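PDB 5K3H: acyl-coenzyme A oxidase acox-1.1 from Caenorhabditis elegans, which uses FAD to desaturate the fatty acid-derived chains of acyl-CoAs, releasing hydrogen peroxide, in the first step of peroxisomal beta-oxidation. Local coordinates for residues B[563-568]-B[604-609]; B[570-575]-B[597-602]; B[629-632]-B[638-641]. One frame throughout, in Å; residues are numbered along the deposited sequence.

Interaction 1 of 3, residues B[563-568]-B[604-609]; sequences LSDLLH and LQKIRP
Ile607 and Lys606 of helix 590-616 both reach Asp565 on helix 557-577, Ile607 at its CB and backbone, Lys606 at its carboxylate. The two segments run roughly antiparallel, at 145° between their directions, with axes 9.5 Å apart. The close-packed part is built on the tip of Ile607. Its CD1 sits 3.6 Å from the backbone N of Leu566 and 3.7 Å from CB of Asp565, so this methyl lies against the helix backbone itself. In Ile607, chi1 (-70°) sets CG1 beside the backbone N, and the turn at chi2 then helps carry CD1 to the other helix. Leu566 adds its CD2, 3.9 Å from the same CD1; the two side chains cross at about a right angle.

The other side is polar and partly exposed. Lys606 bends at chi2 and chi4 and brings NZ to OD2 of Asp565 at 2.9 Å, a salt bridge. NZ approaches on the syn side but 34° out of the carboxylate plane, and OD1 of Asp565 is farther from it, at 3.4 Å. A water donates to the same OD2 and to the carbonyl O of Lys606, 2.8 Å and 3.1 Å away. OD2 thus takes both the lysine and a water that ties it to the opposite backbone. Replacing Asp565 by an alanine is likely to leave the Lys606 ammonium without its mate and the water without one of its two anchors.

This is helix-to-helix packing in the C-terminal helical domain of the oxidase. Beyond the apolar side, Leu566 also touches Ala349 and Tyr352 of helix 338-367 and Phe547 of helix 520-553, and Ile607 leans on Leu569 of helix 557-577.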
ATOM      1  N   LEU B 563      -3.414 -12.801 -26.398  1.00 17.81           N
ATOM      2  CA  LEU B 563      -2.556 -11.691 -26.013  1.00 18.05           C
ATOM      3  C   LEU B 563      -2.926 -10.412 -26.744  1.00 18.44           C
ATOM      4  O   LEU B 563      -2.778  -9.318 -26.196  1.00 18.86           O
ATOM      5  CB  LEU B 563      -1.103 -12.061 -26.273  1.00 17.86           C
ATOM      6  CG  LEU B 563      -0.645 -13.156 -25.315  1.00 18.08           C
ATOM      7  CD1 LEU B 563       0.795 -13.536 -25.585  1.00 18.52           C
ATOM      8  CD2 LEU B 563      -0.840 -12.718 -23.851  1.00 18.33           C
ATOM      9  N   SER B 564      -3.442 -10.530 -27.960  1.00 20.34           N
ATOM     10  CA  SER B 564      -3.897  -9.351 -28.674  1.00 20.70           C
ATOM     11  C   SER B 564      -5.084  -8.722 -27.968  1.00 20.13           C
ATOM     12  O   SER B 564      -5.188  -7.492 -27.908  1.00 20.40           O
ATOM     13  CB  SER B 564      -4.243  -9.725 -30.112  1.00 21.38           C
ATOM     14  OG  SER B 564      -4.907  -8.673 -30.790  1.00 22.19           O
ATOM     15  N   ASP B 565      -5.994  -9.546 -27.435  1.00 20.04           N
ATOM     16  CA  ASP B 565      -7.065  -9.012 -26.597  1.00 19.66           C
ATOM     17  C   ASP B 565      -6.492  -8.306 -25.385  1.00 19.54           C
ATOM     18  O   ASP B 565      -6.949  -7.222 -25.016  1.00 18.75           O
ATOM     19  CB  ASP B 565      -8.007 -10.117 -26.120  1.00 19.80           C
ATOM     20  CG  ASP B 565      -8.794 -10.731 -27.237  1.00 20.33           C
ATOM     21  OD1 ASP B 565      -8.817 -10.139 -28.337  1.00 20.62           O
ATOM     22  OD2 ASP B 565      -9.435 -11.783 -26.994  1.00 20.22           O
ATOM     23  N   LEU B 566      -5.514  -8.937 -24.723  1.00 18.05           N
ATOM     24  CA  LEU B 566      -4.856  -8.307 -23.580  1.00 18.91           C
ATOM     25  C   LEU B 566      -4.226  -6.995 -23.988  1.00 18.95           C
ATOM     26  O   LEU B 566      -4.382  -5.984 -23.288  1.00 18.01           O
ATOM     27  CB  LEU B 566      -3.757  -9.211 -23.001  1.00 18.73           C
ATOM     28  CG  LEU B 566      -3.956  -9.869 -21.644  1.00 19.45           C
ATOM     29  CD1 LEU B 566      -2.635 -10.253 -21.005  1.00 19.55           C
ATOM     30  CD2 LEU B 566      -4.737  -8.957 -20.751  1.00 19.40           C
ATOM     31  N   LEU B 567      -3.531  -6.993 -25.137  1.00 20.03           N
ATOM     32  CA  LEU B 567      -2.828  -5.796 -25.594  1.00 19.72           C
ATOM     33  C   LEU B 567      -3.792  -4.652 -25.867  1.00 19.04           C
ATOM     34  O   LEU B 567      -3.509  -3.496 -25.518  1.00 19.41           O
ATOM     35  CB  LEU B 567      -2.035  -6.105 -26.859  1.00 20.47           C
ATOM     36  CG  LEU B 567      -1.470  -4.851 -27.538  1.00 21.46           C
ATOM     37  CD1 LEU B 567      -0.384  -4.128 -26.725  1.00 22.02           C
ATOM     38  CD2 LEU B 567      -0.987  -5.218 -28.914  1.00 22.14           C
ATOM     39  N   HIS B 568      -4.948  -4.960 -26.470  1.00 20.14           N
ATOM     40  CA  HIS B 568      -5.934  -3.924 -26.761  1.00 19.72           C
ATOM     41  C   HIS B 568      -6.523  -3.351 -25.492  1.00 19.21           C
ATOM     42  O   HIS B 568      -6.846  -2.159 -25.449  1.00 19.16           O
ATOM     43  CB  HIS B 568      -7.057  -4.456 -27.646  1.00 19.72           C
ATOM     44  CG  HIS B 568      -6.750  -4.392 -29.100  1.00 19.50           C
ATOM     45  ND1 HIS B 568      -6.107  -5.412 -29.774  1.00 20.01           N
ATOM     46  CD2 HIS B 568      -6.922  -3.392 -29.996  1.00 19.53           C
ATOM     47  CE1 HIS B 568      -5.939  -5.059 -31.035  1.00 20.27           C
ATOM     48  NE2 HIS B 568      -6.420  -3.835 -31.194  1.00 20.18           N
ATOM     49  N   LEU B 604     -12.737  -5.470 -21.419  1.00 17.83           N
ATOM     50  CA  LEU B 604     -12.974  -6.120 -20.134  1.00 19.28           C
ATOM     51  C   LEU B 604     -13.826  -7.381 -20.318  1.00 22.11           C
ATOM     52  O   LEU B 604     -13.425  -8.485 -19.926  1.00 22.60           O
ATOM     53  CB  LEU B 604     -13.670  -5.150 -19.181  1.00 18.47           C
ATOM     54  CG  LEU B 604     -12.845  -3.968 -18.649  1.00 18.11           C
ATOM     55  CD1 LEU B 604     -13.695  -3.048 -17.729  1.00 17.45           C
ATOM     56  CD2 LEU B 604     -11.533  -4.466 -17.962  1.00 18.16           C
ATOM     57  N   GLN B 605     -14.984  -7.232 -20.967  1.00 18.02           N
ATOM     58  CA  GLN B 605     -15.868  -8.360 -21.243  1.00 20.96           C
ATOM     59  C   GLN B 605     -15.182  -9.416 -22.118  1.00 18.86           C
ATOM     60  O   GLN B 605     -15.394 -10.625 -21.940  1.00 17.00           O
ATOM     61  CB  GLN B 605     -17.136  -7.809 -21.916  1.00 25.77           C
ATOM     62  CG  GLN B 605     -17.940  -8.779 -22.814  1.00 30.69           C
ATOM     63  CD  GLN B 605     -17.413  -8.826 -24.269  1.00 36.78           C
ATOM     64  OE1 GLN B 605     -16.905  -7.820 -24.791  1.00 40.87           O
ATOM     65  NE2 GLN B 605     -17.550  -9.999 -24.929  1.00 42.16           N
ATOM     66  N   LYS B 606     -14.357  -8.975 -23.072  1.00 21.83           N
ATOM     67  CA  LYS B 606     -13.672  -9.904 -23.965  1.00 20.14           C
ATOM     68  C   LYS B 606     -12.623 -10.714 -23.214  1.00 19.47           C
ATOM     69  O   LYS B 606     -12.408 -11.904 -23.507  1.00 19.56           O
ATOM     70  CB  LYS B 606     -13.049  -9.121 -25.131  1.00 20.54           C
ATOM     71  CG  LYS B 606     -12.509 -10.003 -26.240  1.00 21.02           C
ATOM     72  CD  LYS B 606     -13.631 -10.279 -27.240  1.00 21.36           C
ATOM     73  CE  LYS B 606     -13.360 -11.481 -28.093  1.00 21.95           C
ATOM     74  NZ  LYS B 606     -11.928 -11.583 -28.424  1.00 22.67           N
ATOM     75  N   ILE B 607     -11.959 -10.087 -22.237  1.00 19.14           N
ATOM     76  CA  ILE B 607     -10.901 -10.757 -21.492  1.00 18.16           C
ATOM     77  C   ILE B 607     -11.490 -11.769 -20.507  1.00 17.19           C
ATOM     78  O   ILE B 607     -10.892 -12.832 -20.264  1.00 17.19           O
ATOM     79  CB  ILE B 607     -10.052  -9.695 -20.768  1.00 18.57           C
ATOM     80  CG1 ILE B 607      -9.210  -8.878 -21.762  1.00 19.55           C
ATOM     81  CG2 ILE B 607      -9.160 -10.339 -19.715  1.00 18.86           C
ATOM     82  CD1 ILE B 607      -8.195  -9.677 -22.497  1.00 19.76           C
ATOM     83  N   ARG B 608     -12.697 -11.502 -19.990  1.00 17.24           N
ATOM     84  CA  ARG B 608     -13.234 -12.270 -18.865  1.00 16.70           C
ATOM     85  C   ARG B 608     -13.164 -13.790 -19.036  1.00 16.33           C
ATOM     86  O   ARG B 608     -12.561 -14.449 -18.169  1.00 15.51           O
ATOM     87  CB  ARG B 608     -14.668 -11.799 -18.584  1.00 16.41           C
ATOM     88  CG  ARG B 608     -15.303 -12.357 -17.319  1.00 16.98           C
ATOM     89  CD  ARG B 608     -16.063 -13.611 -17.623  1.00 17.54           C
ATOM     90  NE  ARG B 608     -16.684 -14.256 -16.468  1.00 18.40           N
ATOM     91  CZ  ARG B 608     -17.874 -13.894 -15.966  1.00 19.73           C
ATOM     92  NH1 ARG B 608     -18.534 -12.861 -16.487  1.00 19.82           N
ATOM     93  NH2 ARG B 608     -18.406 -14.556 -14.941  1.00 21.09           N
ATOM     94  N   PRO B 609     -13.691 -14.406 -20.110  1.00 17.13           N
ATOM     95  CA  PRO B 609     -13.629 -15.879 -20.206  1.00 16.83           C
ATOM     96  C   PRO B 609     -12.217 -16.427 -20.169  1.00 16.22           C
ATOM     97  O   PRO B 609     -12.021 -17.608 -19.850  1.00 15.90           O
ATOM     98  CB  PRO B 609     -14.280 -16.186 -21.562  1.00 17.04           C
ATOM     99  CG  PRO B 609     -14.892 -14.952 -22.024  1.00 17.21           C
ATOM    100  CD  PRO B 609     -14.301 -13.795 -21.305  1.00 17.25           C
TER
HETATM  101  O   HOH W   1      -9.776 -13.174 -24.641  1.00 19.19           O

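Interaction 2 of 3, residues B[570-575]-B[597-602]; sequences HVNYEL and RDQLYF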
ATOM      1  N   HIS B 570      -4.771  -3.158 -22.676  1.00 17.70           N
ATOM      2  CA  HIS B 570      -3.654  -2.380 -22.157  1.00 17.95           C
ATOM      3  C   HIS B 570      -3.598  -0.994 -22.792  1.00 18.21           C
ATOM      4  O   HIS B 570      -3.550   0.024 -22.087  1.00 18.10           O
ATOM      5  CB  HIS B 570      -2.352  -3.163 -22.391  1.00 17.90           C
ATOM      6  CG  HIS B 570      -1.132  -2.558 -21.755  1.00 17.83           C
ATOM      7  ND1 HIS B 570      -1.002  -2.390 -20.394  1.00 18.08           N
ATOM      8  CD2 HIS B 570       0.030  -2.120 -22.299  1.00 18.15           C
ATOM      9  CE1 HIS B 570       0.174  -1.849 -20.128  1.00 17.94           C
ATOM     10  NE2 HIS B 570       0.822  -1.681 -21.265  1.00 18.19           N
ATOM     11  N   VAL B 571      -3.578  -0.921 -24.124  1.00 17.30           N
ATOM     12  CA  VAL B 571      -3.378   0.389 -24.741  1.00 18.29           C
ATOM     13  C   VAL B 571      -4.559   1.316 -24.453  1.00 18.33           C
ATOM     14  O   VAL B 571      -4.369   2.518 -24.243  1.00 18.38           O
ATOM     15  CB  VAL B 571      -3.104   0.250 -26.253  1.00 18.72           C
ATOM     16  CG1 VAL B 571      -1.787  -0.469 -26.497  1.00 18.62           C
ATOM     17  CG2 VAL B 571      -4.257  -0.493 -26.951  1.00 19.55           C
ATOM     18  N   ASN B 572      -5.780   0.780 -24.347  1.00 18.58           N
ATOM     19  CA  ASN B 572      -6.916   1.646 -24.019  1.00 18.26           C
ATOM     20  C   ASN B 572      -6.917   2.077 -22.556  1.00 18.18           C
ATOM     21  O   ASN B 572      -7.236   3.232 -22.250  1.00 17.83           O
ATOM     22  CB  ASN B 572      -8.235   0.966 -24.373  1.00 17.83           C
ATOM     23  CG  ASN B 572      -8.519   1.028 -25.845  1.00 17.76           C
ATOM     24  OD1 ASN B 572      -8.850   2.097 -26.370  1.00 17.67           O
ATOM     25  ND2 ASN B 572      -8.435  -0.119 -26.527  1.00 17.83           N
ATOM     26  N   TYR B 573      -6.600   1.159 -21.634  1.00 18.23           N
ATOM     27  CA  TYR B 573      -6.511   1.536 -20.226  1.00 18.53           C
ATOM     28  C   TYR B 573      -5.393   2.546 -19.995  1.00 19.23           C
ATOM     29  O   TYR B 573      -5.583   3.563 -19.317  1.00 19.28           O
ATOM     30  CB  TYR B 573      -6.280   0.297 -19.380  1.00 18.25           C
ATOM     31  CG  TYR B 573      -6.302   0.572 -17.906  1.00 17.54           C
ATOM     32  CD1 TYR B 573      -7.507   0.570 -17.205  1.00 17.22           C
ATOM     33  CD2 TYR B 573      -5.140   0.859 -17.212  1.00 17.25           C
ATOM     34  CE1 TYR B 573      -7.546   0.818 -15.851  1.00 17.28           C
ATOM     35  CE2 TYR B 573      -5.176   1.111 -15.854  1.00 17.01           C
ATOM     36  CZ  TYR B 573      -6.382   1.081 -15.187  1.00 16.92           C
ATOM     37  OH  TYR B 573      -6.433   1.327 -13.842  1.00 17.38           O
ATOM     38  N   GLU B 574      -4.204   2.269 -20.539  1.00 18.48           N
ATOM     39  CA  GLU B 574      -3.077   3.167 -20.337  1.00 19.33           C
ATOM     40  C   GLU B 574      -3.318   4.512 -21.012  1.00 18.76           C
ATOM     41  O   GLU B 574      -2.925   5.554 -20.479  1.00 19.66           O
ATOM     42  CB  GLU B 574      -1.795   2.511 -20.851  1.00 20.92           C
ATOM     43  CG  GLU B 574      -1.433   1.192 -20.151  1.00 22.30           C
ATOM     44  CD  GLU B 574      -1.175   1.358 -18.649  1.00 25.29           C
ATOM     45  OE1 GLU B 574      -0.523   2.364 -18.268  1.00 28.52           O
ATOM     46  OE2 GLU B 574      -1.608   0.484 -17.843  1.00 24.20           O
ATOM     47  N   LEU B 575      -3.961   4.522 -22.184  1.00 21.65           N
ATOM     48  CA  LEU B 575      -4.244   5.803 -22.835  1.00 21.34           C
ATOM     49  C   LEU B 575      -5.271   6.615 -22.052  1.00 22.16           C
ATOM     50  O   LEU B 575      -5.105   7.830 -21.882  1.00 20.92           O
ATOM     51  CB  LEU B 575      -4.708   5.599 -24.278  1.00 20.67           C
ATOM     52  CG  LEU B 575      -5.037   6.875 -25.087  1.00 20.59           C
ATOM     53  CD1 LEU B 575      -3.869   7.908 -25.096  1.00 19.76           C
ATOM     54  CD2 LEU B 575      -5.491   6.505 -26.527  1.00 20.39           C
ATOM     55  N   ARG B 597     -12.891   4.781 -24.096  1.00 20.29           N
ATOM     56  CA  ARG B 597     -13.660   4.252 -22.967  1.00 21.93           C
ATOM     57  C   ARG B 597     -14.506   3.051 -23.368  1.00 22.15           C
ATOM     58  O   ARG B 597     -14.579   2.061 -22.635  1.00 21.90           O
ATOM     59  CB  ARG B 597     -14.559   5.337 -22.380  1.00 22.71           C
ATOM     60  CG  ARG B 597     -13.828   6.477 -21.762  1.00 23.48           C
ATOM     61  CD  ARG B 597     -14.793   7.545 -21.284  1.00 24.33           C
ATOM     62  NE  ARG B 597     -14.090   8.626 -20.602  1.00 25.55           N
ATOM     63  CZ  ARG B 597     -14.044   9.891 -21.020  1.00 26.70           C
ATOM     64  NH1 ARG B 597     -14.682  10.256 -22.132  1.00 28.98           N
ATOM     65  NH2 ARG B 597     -13.375  10.799 -20.303  1.00 27.23           N
ATOM     66  N   ASP B 598     -15.200   3.142 -24.507  1.00 20.44           N
ATOM     67  CA  ASP B 598     -16.006   2.014 -24.983  1.00 22.06           C
ATOM     68  C   ASP B 598     -15.142   0.799 -25.291  1.00 20.96           C
ATOM     69  O   ASP B 598     -15.524  -0.328 -24.985  1.00 21.59           O
ATOM     70  CB  ASP B 598     -16.794   2.431 -26.216  1.00 23.17           C
ATOM     71  CG  ASP B 598     -17.784   3.526 -25.912  1.00 25.33           C
ATOM     72  OD1 ASP B 598     -18.187   3.687 -24.731  1.00 23.14           O
ATOM     73  OD2 ASP B 598     -18.139   4.257 -26.864  1.00 31.77           O
ATOM     74  N   GLN B 599     -13.972   1.013 -25.898  1.00 18.95           N
ATOM     75  CA  GLN B 599     -13.036  -0.082 -26.123  1.00 20.02           C
ATOM     76  C   GLN B 599     -12.581  -0.681 -24.801  1.00 18.24           C
ATOM     77  O   GLN B 599     -12.391  -1.902 -24.691  1.00 16.78           O
ATOM     78  CB  GLN B 599     -11.818   0.418 -26.898  1.00 22.94           C
ATOM     79  CG  GLN B 599     -12.162   0.978 -28.242  1.00 26.95           C
ATOM     80  CD  GLN B 599     -12.707  -0.053 -29.150  1.00 30.13           C
ATOM     81  OE1 GLN B 599     -11.981  -0.951 -29.582  1.00 37.90           O
ATOM     82  NE2 GLN B 599     -14.017   0.033 -29.430  1.00 32.26           N
ATOM     83  N   LEU B 600     -12.347   0.175 -23.801  1.00 19.81           N
ATOM     84  CA  LEU B 600     -11.943  -0.310 -22.492  1.00 20.08           C
ATOM     85  C   LEU B 600     -13.003  -1.239 -21.917  1.00 18.90           C
ATOM     86  O   LEU B 600     -12.702  -2.373 -21.511  1.00 19.36           O
ATOM     87  CB  LEU B 600     -11.649   0.869 -21.553  1.00 20.01           C
ATOM     88  CG  LEU B 600     -11.517   0.562 -20.057  1.00 21.43           C
ATOM     89  CD1 LEU B 600     -10.405  -0.426 -19.783  1.00 21.90           C
ATOM     90  CD2 LEU B 600     -11.245   1.851 -19.291  1.00 21.56           C
ATOM     91  N   TYR B 601     -14.257  -0.772 -21.871  1.00 21.13           N
ATOM     92  CA  TYR B 601     -15.333  -1.598 -21.340  1.00 19.96           C
ATOM     93  C   TYR B 601     -15.592  -2.831 -22.206  1.00 20.02           C
ATOM     94  O   TYR B 601     -15.908  -3.902 -21.668  1.00 20.15           O
ATOM     95  CB  TYR B 601     -16.580  -0.738 -21.169  1.00 19.41           C
ATOM     96  CG  TYR B 601     -16.285   0.430 -20.256  1.00 19.53           C
ATOM     97  CD1 TYR B 601     -15.598   0.229 -19.068  1.00 19.65           C
ATOM     98  CD2 TYR B 601     -16.680   1.722 -20.573  1.00 19.17           C
ATOM     99  CE1 TYR B 601     -15.295   1.286 -18.219  1.00 19.60           C
ATOM    100  CE2 TYR B 601     -16.383   2.791 -19.733  1.00 19.17           C
ATOM    101  CZ  TYR B 601     -15.687   2.558 -18.556  1.00 19.55           C
ATOM    102  OH  TYR B 601     -15.384   3.571 -17.701  1.00 19.84           O
ATOM    103  N   PHE B 602     -15.421  -2.719 -23.534  1.00 20.10           N
ATOM    104  CA  PHE B 602     -15.578  -3.882 -24.398  1.00 20.23           C
ATOM    105  C   PHE B 602     -14.530  -4.952 -24.104  1.00 20.13           C
ATOM    106  O   PHE B 602     -14.865  -6.129 -23.958  1.00 20.29           O
ATOM    107  CB  PHE B 602     -15.516  -3.478 -25.874  1.00 20.41           C
ATOM    108  CG  PHE B 602     -15.572  -4.660 -26.821  1.00 20.20           C
ATOM    109  CD1 PHE B 602     -16.798  -5.225 -27.179  1.00 20.21           C
ATOM    110  CD2 PHE B 602     -14.404  -5.224 -27.325  1.00 20.25           C
ATOM    111  CE1 PHE B 602     -16.860  -6.306 -28.048  1.00 20.32           C
ATOM    112  CE2 PHE B 602     -14.448  -6.321 -28.178  1.00 20.49           C
ATOM    113  CZ  PHE B 602     -15.673  -6.860 -28.547  1.00 20.18           C
TER
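Segments 570-575 and 597-602 are helical and cross at 131° between their directions, with axes 8.8 Å apart and the CA atoms of Asn572 and Leu600 only 5.6 Å from each other. Asn572 points toward the other helix and lays its amide against the aliphatic base of Gln599. CB of Gln599 is 3.4 Å from ND2 and 3.5 Å from OD1 of Asn572, so it meets both arms of the amide. The Gln599 chain then bends at chi2, and its own amide leads away, its plane turned 62° from that of Asn572. The polar atoms of Asn572 have partners outside the pair: OD1 bonds to Tyr491 OH, and ND2 to His568 O one turn back. Asn572 is therefore a buried polar residue gripped at both ends of its amide.

The pair belongs to the all-helical C-terminal domain of the acyl-CoA oxidase fold, near the subunit interface. Arg597 forms a salt bridge with Glu584 of the second subunit, and Tyr601 OH bonds to Glu530 of that subunit.

Leu600 completes the contact. With CG anti to the backbone N (chi1 167°), it brings CD1 to the edge of the Tyr573 ring, 4.0 Å from the ring atom CD1. The Tyr573 ring also meets His342, which binds FAD and probably ATP, with the two planes at about 55°.

Interaction 3 of 3, residues B[629-632]-B[638-641]; sequences LGRR and ENLF
Arg631 and Asn639 meet by stacking their flat ends, the guanidinium against the amide. The contact joins the loop after helix 622-625 to helix 636-645, near the C-terminal end of the oxidase's helical domain. It lies at the surface, away from the FAD, ATP and substrate sites.

The two planes are only 27° apart, while the side chains themselves cross at about a right angle. Asn639 offers its ND2 end. This nitrogen lies over one face of the guanidinium, 2.9 Å above the plane and shifted toward the rim, 3.1 Å from CZ of Arg631. The amide carbon CG of Asn639 follows at 3.6 Å from the same CZ. NE of Arg631 and ND2 of Asn639, both donors, are close without a hydrogen bond between them; the stacking is of the two planar groups.

Each group is positioned by a partner in the short link between the two segments. Arg631 NH2 makes a salt bridge with Asp633. Asn639 ND2 bonds to the carbonyl O of His635, one turn earlier in the chain. These bonds probably help fix the rotation of both groups, so that one end of the amide lies over the guanidinium. The Arg631 chain bends at chi3 (66°), which swings the guanidinium round to meet the amide.

The second subunit lies beyond the helix: Phe641 meets Phe252 of that subunit edge-to-face, and Leu640 packs on its Trp188. Nearer the backbone, CD of Arg631 packs against CB of Asn639 at 3.8 Å.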
ATOM      1  N   LEU B 629      -6.907 -17.894  -0.061  1.00 18.40           N
ATOM      2  CA  LEU B 629      -7.938 -17.418  -0.979  1.00 18.35           C
ATOM      3  C   LEU B 629      -7.596 -17.782  -2.417  1.00 18.40           C
ATOM      4  O   LEU B 629      -8.500 -18.016  -3.230  1.00 18.24           O
ATOM      5  CB  LEU B 629      -8.132 -15.903  -0.857  1.00 18.34           C
ATOM      6  CG  LEU B 629      -8.538 -15.221   0.452  1.00 18.69           C
ATOM      7  CD1 LEU B 629      -8.936 -13.788   0.134  1.00 18.88           C
ATOM      8  CD2 LEU B 629      -9.680 -15.935   1.158  1.00 18.73           C
ATOM      9  N   GLY B 630      -6.309 -17.897  -2.741  1.00 17.61           N
ATOM     10  CA  GLY B 630      -5.963 -18.205  -4.114  1.00 17.70           C
ATOM     11  C   GLY B 630      -5.642 -19.663  -4.366  1.00 17.46           C
ATOM     12  O   GLY B 630      -4.956 -19.980  -5.338  1.00 17.35           O
ATOM     13  N   ARG B 631      -6.152 -20.557  -3.516  1.00 18.93           N
ATOM     14  CA  ARG B 631      -5.986 -21.996  -3.713  1.00 19.27           C
ATOM     15  C   ARG B 631      -6.311 -22.417  -5.133  1.00 19.21           C
ATOM     16  O   ARG B 631      -7.326 -21.994  -5.699  1.00 19.94           O
ATOM     17  CB  ARG B 631      -6.899 -22.764  -2.768  1.00 19.60           C
ATOM     18  CG  ARG B 631      -6.365 -22.915  -1.384  1.00 20.06           C
ATOM     19  CD  ARG B 631      -7.367 -23.646  -0.515  1.00 20.37           C
ATOM     20  NE  ARG B 631      -7.536 -25.020  -0.976  1.00 20.36           N
ATOM     21  CZ  ARG B 631      -6.746 -26.022  -0.595  1.00 20.65           C
ATOM     22  NH1 ARG B 631      -5.736 -25.778   0.229  1.00 20.83           N
ATOM     23  NH2 ARG B 631      -6.957 -27.262  -1.050  1.00 20.57           N
ATOM     24  N   ARG B 632      -5.472 -23.312  -5.677  1.00 19.01           N
ATOM     25  CA  ARG B 632      -5.679 -23.834  -7.031  1.00 18.96           C
ATOM     26  C   ARG B 632      -7.079 -24.411  -7.224  1.00 19.43           C
ATOM     27  O   ARG B 632      -7.718 -24.177  -8.264  1.00 20.68           O
ATOM     28  CB  ARG B 632      -4.641 -24.915  -7.339  1.00 18.48           C
ATOM     29  CG  ARG B 632      -4.582 -25.308  -8.812  1.00 18.47           C
ATOM     30  CD  ARG B 632      -4.213 -26.774  -9.003  1.00 18.32           C
ATOM     31  NE  ARG B 632      -5.106 -27.604  -8.207  1.00 18.09           N
ATOM     32  CZ  ARG B 632      -6.346 -27.915  -8.570  1.00 18.45           C
ATOM     33  NH1 ARG B 632      -6.819 -27.465  -9.727  1.00 18.28           N
ATOM     34  NH2 ARG B 632      -7.119 -28.666  -7.786  1.00 18.44           N
ATOM     35  N   GLU B 638     -13.755 -23.710   3.224  1.00 25.04           N
ATOM     36  CA  GLU B 638     -13.423 -24.848   4.062  1.00 26.39           C
ATOM     37  C   GLU B 638     -11.992 -24.749   4.569  1.00 25.63           C
ATOM     38  O   GLU B 638     -11.723 -24.993   5.752  1.00 25.83           O
ATOM     39  CB  GLU B 638     -13.655 -26.130   3.265  1.00 29.17           C
ATOM     40  CG  GLU B 638     -13.066 -27.373   3.889  1.00 35.00           C
ATOM     41  CD  GLU B 638     -14.092 -28.164   4.693  1.00 38.09           C
ATOM     42  OE1 GLU B 638     -15.074 -27.549   5.182  1.00 40.68           O
ATOM     43  OE2 GLU B 638     -13.912 -29.401   4.814  1.00 42.68           O
ATOM     44  N   ASN B 639     -11.061 -24.348   3.708  1.00 24.21           N
ATOM     45  CA  ASN B 639      -9.664 -24.265   4.123  1.00 23.65           C
ATOM     46  C   ASN B 639      -9.348 -22.963   4.844  1.00 23.38           C
ATOM     47  O   ASN B 639      -8.352 -22.893   5.572  1.00 22.42           O
ATOM     48  CB  ASN B 639      -8.734 -24.451   2.916  1.00 23.72           C
ATOM     49  CG  ASN B 639      -8.773 -25.863   2.371  1.00 23.90           C
ATOM     50  OD1 ASN B 639      -8.327 -26.814   3.025  1.00 24.03           O
ATOM     51  ND2 ASN B 639      -9.325 -26.016   1.180  1.00 23.59           N
ATOM     52  N   LEU B 640     -10.150 -21.921   4.636  1.00 22.31           N
ATOM     53  CA  LEU B 640     -10.002 -20.723   5.454  1.00 22.57           C
ATOM     54  C   LEU B 640     -10.391 -21.020   6.896  1.00 23.31           C
ATOM     55  O   LEU B 640      -9.738 -20.549   7.835  1.00 23.57           O
ATOM     56  CB  LEU B 640     -10.862 -19.594   4.878  1.00 22.73           C
ATOM     57  CG  LEU B 640     -10.789 -18.229   5.555  1.00 23.19           C
ATOM     58  CD1 LEU B 640      -9.403 -17.675   5.443  1.00 22.87           C
ATOM     59  CD2 LEU B 640     -11.804 -17.297   4.926  1.00 23.58           C
ATOM     60  N   PHE B 641     -11.432 -21.837   7.086  1.00 24.49           N
ATOM     61  CA  PHE B 641     -11.829 -22.256   8.426  1.00 25.28           C
ATOM     62  C   PHE B 641     -10.722 -23.071   9.097  1.00 25.81           C
ATOM     63  O   PHE B 641     -10.341 -22.790  10.240  1.00 26.04           O
ATOM     64  CB  PHE B 641     -13.123 -23.056   8.322  1.00 25.42           C
ATOM     65  CG  PHE B 641     -13.777 -23.335   9.636  1.00 25.07           C
ATOM     66  CD1 PHE B 641     -13.603 -22.469  10.714  1.00 25.09           C
ATOM     67  CD2 PHE B 641     -14.594 -24.451   9.790  1.00 24.66           C
ATOM     68  CE1 PHE B 641     -14.208 -22.732  11.934  1.00 24.78           C
ATOM     69  CE2 PHE B 641     -15.210 -24.718  11.003  1.00 24.97           C
ATOM     70  CZ  PHE B 641     -15.013 -23.859  12.077  1.00 25.21           C
TER

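How the interactions relate
Interactions 1 and 2 are two parts of one helix pair. Both join helix 557-577 to helix 590-616, and their centres are 10 Å apart. Along the chain, interaction 2 falls between the two segments of interaction 1, as expected for a helical hairpin with the short helix 579-584 in its connection. Interaction 3 comes later, after helix 590-616 has ended. Its centre is about 27 Å from that of interaction 1 and 33 Å from that of interaction 2, and it touches neither. All three lie in the C-terminal part of the oxidase. Residues of interactions 2 and 3 also reach the second subunit, so this region contributes to the dimer at two separate places.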